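Local coordinates for cruciferin (Brassica napus, PDB 3KGL), which probably serves as a seed storage protein, an 11S globulin laid down as a nutrient reserve, at residues 22-27 against 247-252; 51-56 against 252-257. All blocks are in the same frame, centred on the assembly; numbering follows the deposited sequence.

Contact 1: 22-27 against 247-252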
loop_
_atom_site.group_PDB
_atom_site.type_symbol
_atom_site.label_atom_id
_atom_site.label_comp_id
_atom_site.label_asym_id
_atom_site.label_seq_id
_atom_site.Cartn_x
_atom_site.Cartn_y
_atom_site.Cartn_z
ATOM N N LYS A 22 14.124 29.411 -10.813
ATOM C CA LYS A 22 13.842 30.829 -10.883
ATOM C C LYS A 22 13.037 31.103 -12.140
ATOM O O LYS A 22 13.469 30.793 -13.245
ATOM C CB LYS A 22 15.147 31.640 -10.813
ATOM C CG LYS A 22 15.950 31.339 -9.542
ATOM C CD LYS A 22 17.423 31.724 -9.601
ATOM C CE LYS A 22 17.694 32.972 -8.765
ATOM N NZ LYS A 22 19.048 32.963 -8.121
ATOM N N ALA A 23 11.846 31.657 -11.955
ATOM C CA ALA A 23 10.983 32.002 -13.075
ATOM C C ALA A 23 10.785 33.511 -13.204
ATOM O O ALA A 23 10.979 34.248 -12.242
ATOM C CB ALA A 23 9.643 31.305 -12.930
ATOM N N GLU A 24 10.394 33.941 -14.403
ATOM C CA GLU A 24 10.020 35.328 -14.704
ATOM C C GLU A 24 9.424 36.085 -13.515
ATOM O O GLU A 24 9.891 37.168 -13.177
ATOM C CB GLU A 24 9.058 35.362 -15.913
ATOM C CG GLU A 24 8.400 36.711 -16.235
ATOM C CD GLU A 24 7.745 36.759 -17.626
ATOM O OE1 GLU A 24 6.630 36.218 -17.814
ATOM O OE2 GLU A 24 8.342 37.364 -18.539
ATOM N N ALA A 25 8.410 35.517 -12.871
ATOM C CA ALA A 25 7.715 36.218 -11.789
ATOM C C ALA A 25 7.558 35.396 -10.512
ATOM O O ALA A 25 6.524 35.440 -9.851
ATOM C CB ALA A 25 6.350 36.729 -12.259
ATOM N N GLY A 26 8.586 34.647 -10.156
ATOM C CA GLY A 26 8.548 33.900 -8.920
ATOM C C GLY A 26 9.495 32.731 -9.010
ATOM O O GLY A 26 10.197 32.563 -10.018
ATOM N N ARG A 27 9.520 31.913 -7.966
ATOM C CA ARG A 27 10.392 30.759 -8.000
ATOM C C ARG A 27 9.867 29.585 -7.182
ATOM O O ARG A 27 9.165 29.750 -6.181
ATOM C CB ARG A 27 11.794 31.151 -7.543
ATOM C CG ARG A 27 11.814 31.786 -6.185
ATOM C CD ARG A 27 13.175 32.299 -5.822
ATOM N NE ARG A 27 13.074 33.124 -4.625
ATOM C CZ ARG A 27 14.031 33.232 -3.715
ATOM N NH1 ARG A 27 15.172 32.562 -3.868
ATOM N NH2 ARG A 27 13.839 34.003 -2.652
ATOM N N ASP A 247 10.976 28.778 -24.494
ATOM C CA ASP A 247 10.466 29.799 -23.580
ATOM C C ASP A 247 11.252 29.769 -22.265
ATOM O O ASP A 247 11.309 28.742 -21.581
ATOM C CB ASP A 247 8.971 29.582 -23.329
ATOM C CG ASP A 247 8.371 30.615 -22.379
ATOM O OD1 ASP A 247 9.092 31.555 -21.976
ATOM O OD2 ASP A 247 7.173 30.485 -22.033
ATOM N N ASN A 248 11.858 30.901 -21.915
ATOM C CA ASN A 248 12.711 30.991 -20.730
ATOM C C ASN A 248 12.082 31.697 -19.536
ATOM O O ASN A 248 12.791 32.207 -18.675
ATOM C CB ASN A 248 14.041 31.665 -21.072
ATOM C CG ASN A 248 15.197 30.676 -21.154
ATOM O OD1 ASN A 248 15.100 29.628 -21.805
ATOM N ND2 ASN A 248 16.305 31.009 -20.492
ATOM N N ARG A 249 10.756 31.720 -19.478
ATOM C CA ARG A 249 10.061 32.322 -18.345
ATOM C C ARG A 249 9.955 31.372 -17.156
ATOM O O ARG A 249 9.748 31.803 -16.022
ATOM C CB ARG A 249 8.662 32.762 -18.752
ATOM C CG ARG A 249 8.617 33.988 -19.603
ATOM C CD ARG A 249 7.210 34.258 -20.017
ATOM N NE ARG A 249 6.605 33.083 -20.627
ATOM C CZ ARG A 249 5.315 33.001 -20.911
ATOM N NH1 ARG A 249 4.521 34.028 -20.649
ATOM N NH2 ARG A 249 4.821 31.904 -21.456
ATOM N N GLY A 250 10.091 30.081 -17.415
ATOM C CA GLY A 250 9.870 29.099 -16.377
ATOM C C GLY A 250 8.383 28.935 -16.157
ATOM O O GLY A 250 7.569 29.216 -17.036
ATOM N N ASN A 251 8.016 28.494 -14.968
ATOM C CA ASN A 251 6.641 28.117 -14.732
ATOM C C ASN A 251 5.812 29.138 -13.951
ATOM O O ASN A 251 4.602 28.984 -13.840
ATOM C CB ASN A 251 6.598 26.760 -14.043
ATOM C CG ASN A 251 5.232 26.161 -14.067
ATOM O OD1 ASN A 251 4.504 26.197 -13.074
ATOM N ND2 ASN A 251 4.850 25.633 -15.216
ATOM N N ILE A 252 6.462 30.161 -13.398
ATOM C CA ILE A 252 5.767 31.296 -12.779
ATOM C C ILE A 252 6.003 32.550 -13.635
ATOM O O ILE A 252 7.110 33.080 -13.678
ATOM C CB ILE A 252 6.282 31.554 -11.352
ATOM C CG1 ILE A 252 6.709 30.239 -10.696
ATOM C CG2 ILE A 252 5.244 32.279 -10.524
ATOM C CD1 ILE A 252 6.571 30.217 -9.175
#
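R249 lies side by side with E24, the two side chains running the same way, and its guanidinium is held in turn by D247. NE and NH2 grip that carboxylate side-on, with the salt bridge measuring 2.8 Å from R249 NH2 to D247 OD2, while D247 OD1 takes R249 N in an Asx turn. The R249 chain bends at chi3 (-53°), and its CG and CD lie alongside the glutamate carboxylate, R249 CD being 3.5 Å from E24 CD. No salt bridge follows: E24 OE1 is 4.2 Å from R249 NH1, the planes are perpendicular, and the oxygen bonds instead to R254 N. R249 NH1 reaches N428 of a second subunit. The backbone carbonyl R249 O accepts E24 N at 2.8 Å, at the two-residue turn E24-A25 of the beta hairpin joining strands 19-23 and 26-30. This hairpin belongs to the N-terminal cupin domain. At G250, with positive phi (77°), a CB would point toward the hairpin and clash with A23 CB. N251, whose backbone bonds to L57 of strand 54-61, leads on to I252. That residue closes over the hairpin: its carbonyl O takes A25 N at 2.9 Å, its CB packs 3.7 Å from A23 CB, and its CD1 ends 3.6 Å from R27 N.

Contact 2: 51-56 against 252-257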
loop_
_atom_site.group_PDB
_atom_site.type_symbol
_atom_site.label_atom_id
_atom_site.label_comp_id
_atom_site.label_asym_id
_atom_site.label_seq_id
_atom_site.Cartn_x
_atom_site.Cartn_y
_atom_site.Cartn_z
ATOM N N GLU A 51 5.458 36.186 -7.103
ATOM C CA GLU A 51 5.552 37.643 -7.059
ATOM C C GLU A 51 4.237 38.278 -7.467
ATOM O O GLU A 51 3.236 37.587 -7.599
ATOM C CB GLU A 51 6.685 38.142 -7.961
ATOM C CG GLU A 51 8.080 37.916 -7.399
ATOM C CD GLU A 51 8.262 38.520 -6.005
ATOM O OE1 GLU A 51 7.337 39.218 -5.517
ATOM O OE2 GLU A 51 9.336 38.299 -5.394
ATOM N N SER A 52 4.229 39.590 -7.668
ATOM C CA SER A 52 2.982 40.253 -8.014
ATOM C C SER A 52 2.732 40.220 -9.516
ATOM O O SER A 52 3.674 40.314 -10.308
ATOM C CB SER A 52 2.959 41.672 -7.479
ATOM O OG SER A 52 1.685 41.953 -6.930
ATOM N N LYS A 53 1.457 40.080 -9.890
ATOM C CA LYS A 53 1.051 39.885 -11.283
ATOM C C LYS A 53 1.494 38.493 -11.720
ATOM O O LYS A 53 1.434 38.141 -12.905
ATOM C CB LYS A 53 1.698 40.931 -12.202
ATOM C CG LYS A 53 1.164 42.351 -12.087
ATOM C CD LYS A 53 2.276 43.372 -12.401
ATOM C CE LYS A 53 3.121 42.973 -13.622
ATOM N NZ LYS A 53 4.335 43.839 -13.833
ATOM N N GLY A 54 1.950 37.709 -10.749
ATOM C CA GLY A 54 2.597 36.440 -11.019
ATOM C C GLY A 54 1.647 35.270 -11.081
ATOM O O GLY A 54 0.855 35.039 -10.174
ATOM N N LEU A 55 1.735 34.528 -12.173
ATOM C CA LEU A 55 0.903 33.359 -12.372
ATOM C C LEU A 55 1.763 32.107 -12.336
ATOM O O LEU A 55 2.751 32.009 -13.068
ATOM C CB LEU A 55 0.175 33.450 -13.715
ATOM C CG LEU A 55 -0.473 32.155 -14.209
ATOM C CD1 LEU A 55 -1.456 31.628 -13.172
ATOM C CD2 LEU A 55 -1.157 32.355 -15.552
ATOM N N TYR A 56 1.397 31.166 -11.464
ATOM C CA TYR A 56 1.985 29.828 -11.469
ATOM C C TYR A 56 1.121 28.924 -12.355
ATOM O O TYR A 56 -0.041 28.687 -12.046
ATOM C CB TYR A 56 2.075 29.260 -10.052
ATOM C CG TYR A 56 2.531 27.820 -10.026
ATOM C CD1 TYR A 56 3.860 27.495 -9.803
ATOM C CD2 TYR A 56 1.635 26.782 -10.244
ATOM C CE1 TYR A 56 4.283 26.177 -9.793
ATOM C CE2 TYR A 56 2.052 25.461 -10.236
ATOM C CZ TYR A 56 3.374 25.164 -10.006
ATOM O OH TYR A 56 3.793 23.852 -9.994
ATOM N N ILE A 252 6.462 30.161 -13.398
ATOM C CA ILE A 252 5.767 31.296 -12.779
ATOM C C ILE A 252 6.003 32.550 -13.635
ATOM O O ILE A 252 7.110 33.080 -13.678
ATOM C CB ILE A 252 6.282 31.554 -11.352
ATOM C CG1 ILE A 252 6.709 30.239 -10.696
ATOM C CG2 ILE A 252 5.244 32.279 -10.524
ATOM C CD1 ILE A 252 6.571 30.217 -9.175
ATOM N N ILE A 253 4.971 33.018 -14.327
ATOM C CA ILE A 253 5.153 34.080 -15.320
ATOM C C ILE A 253 4.521 35.429 -14.966
ATOM O O ILE A 253 3.611 35.521 -14.143
ATOM C CB ILE A 253 4.592 33.657 -16.692
ATOM C CG1 ILE A 253 3.086 33.370 -16.585
ATOM C CG2 ILE A 253 5.376 32.467 -17.248
ATOM C CD1 ILE A 253 2.367 33.287 -17.922
ATOM N N ARG A 254 5.012 36.480 -15.608
ATOM C CA ARG A 254 4.407 37.792 -15.460
ATOM C C ARG A 254 3.164 37.857 -16.341
ATOM O O ARG A 254 3.229 37.655 -17.567
ATOM C CB ARG A 254 5.403 38.920 -15.785
ATOM C CG ARG A 254 4.885 40.321 -15.447
ATOM C CD ARG A 254 5.907 41.168 -14.675
ATOM N NE ARG A 254 5.953 40.830 -13.247
ATOM C CZ ARG A 254 7.036 40.386 -12.604
ATOM N NH1 ARG A 254 8.190 40.239 -13.246
ATOM N NH2 ARG A 254 6.971 40.101 -11.305
ATOM N N VAL A 255 2.024 38.098 -15.707
ATOM C CA VAL A 255 0.797 38.214 -16.462
ATOM C C VAL A 255 0.637 39.641 -16.912
ATOM O O VAL A 255 0.403 40.538 -16.101
ATOM C CB VAL A 255 -0.433 37.774 -15.660
ATOM C CG1 VAL A 255 -1.701 38.138 -16.398
ATOM C CG2 VAL A 255 -0.393 36.279 -15.422
ATOM N N GLN A 256 0.793 39.849 -18.215
ATOM C CA GLN A 256 0.481 41.137 -18.813
ATOM C C GLN A 256 -1.030 41.211 -19.033
ATOM O O GLN A 256 -1.632 40.311 -19.637
ATOM C CB GLN A 256 1.216 41.323 -20.149
ATOM C CG GLN A 256 2.515 40.529 -20.296
ATOM C CD GLN A 256 3.684 41.103 -19.495
ATOM O OE1 GLN A 256 4.783 40.541 -19.504
ATOM N NE2 GLN A 256 3.454 42.220 -18.806
ATOM N N GLY A 257 -1.651 42.261 -18.511
ATOM C CA GLY A 257 -3.004 42.578 -18.915
ATOM C C GLY A 257 -4.165 42.105 -18.060
ATOM O O GLY A 257 -3.995 41.736 -16.894
#
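L55 and I253 share one face of an antiparallel strand pairing, L55 CB lying 4.1 Å from I253 CG1. V255, just past the strand end, lays its CG2 against the same leucine, 3.4 Å from L55 CB. On the other face Y56 and I252 are paired: I252 CD1 comes up to the edge of the tyrosine ring, near its plane, 3.9 Å from Y56 CD1. The backbone evidence is consistent with this division. L55 and I253 form a hydrogen-bonded pair, L55 N to I253 O being nearly straight (172°) and I253 N returning the bond to L55 O. The pairs on either side, G54-R254 and Y56-I252, are non-hydrogen-bonded. V255 N extends the pairing to K53 O at 2.9 Å, at the type II turn from E51 to G54. Outside it lies the polar rim. R254, bent at chi2 (133°) and chi3, brings its guanidinium to the turn, where NH2 makes a weak bond, 3.5 Å, to S52 O in the guanidinium plane. K53 crosses that arginine's methylenes, its NZ 3.5 Å from R254 NE, like charges brought close without a bond between them. An alanine in place of R254 is likely to leave S52 O without this donor and the K53 chain with little to lie across. Strand 252-254, from far along the chain, pairs antiparallel with strand 54-61 of the N-terminal cupin beta sheet, whose other neighbour here is strand 162-166: W164 and Y166 cover L55, F165 touches Y56, I28 and I50 border I252, and from a second subunit V425 packs on L55 and N428 on I253 and V255.

I252 belongs to both contacts, giving its carbonyl oxygen to the hairpin of contact 1 and its side chain to both hairpin and strand 54-61, so one short chain run ties strands 19-23, 26-30 and 54-61 together. Contact 2 is the more buried and has regular sheet geometry, with apolar groups on both faces and its charges at the end by the turn. Contact 1 is partly buried and irregular, a loop against a hairpin turn, joined by two backbone bonds and packing of A23 and I252, with the ion pair bracing the loop itself. The two are also stitched directly by A25 O to E51 N. Each faces the second subunit: contact 1 by bonds and packing, contact 2 by packing.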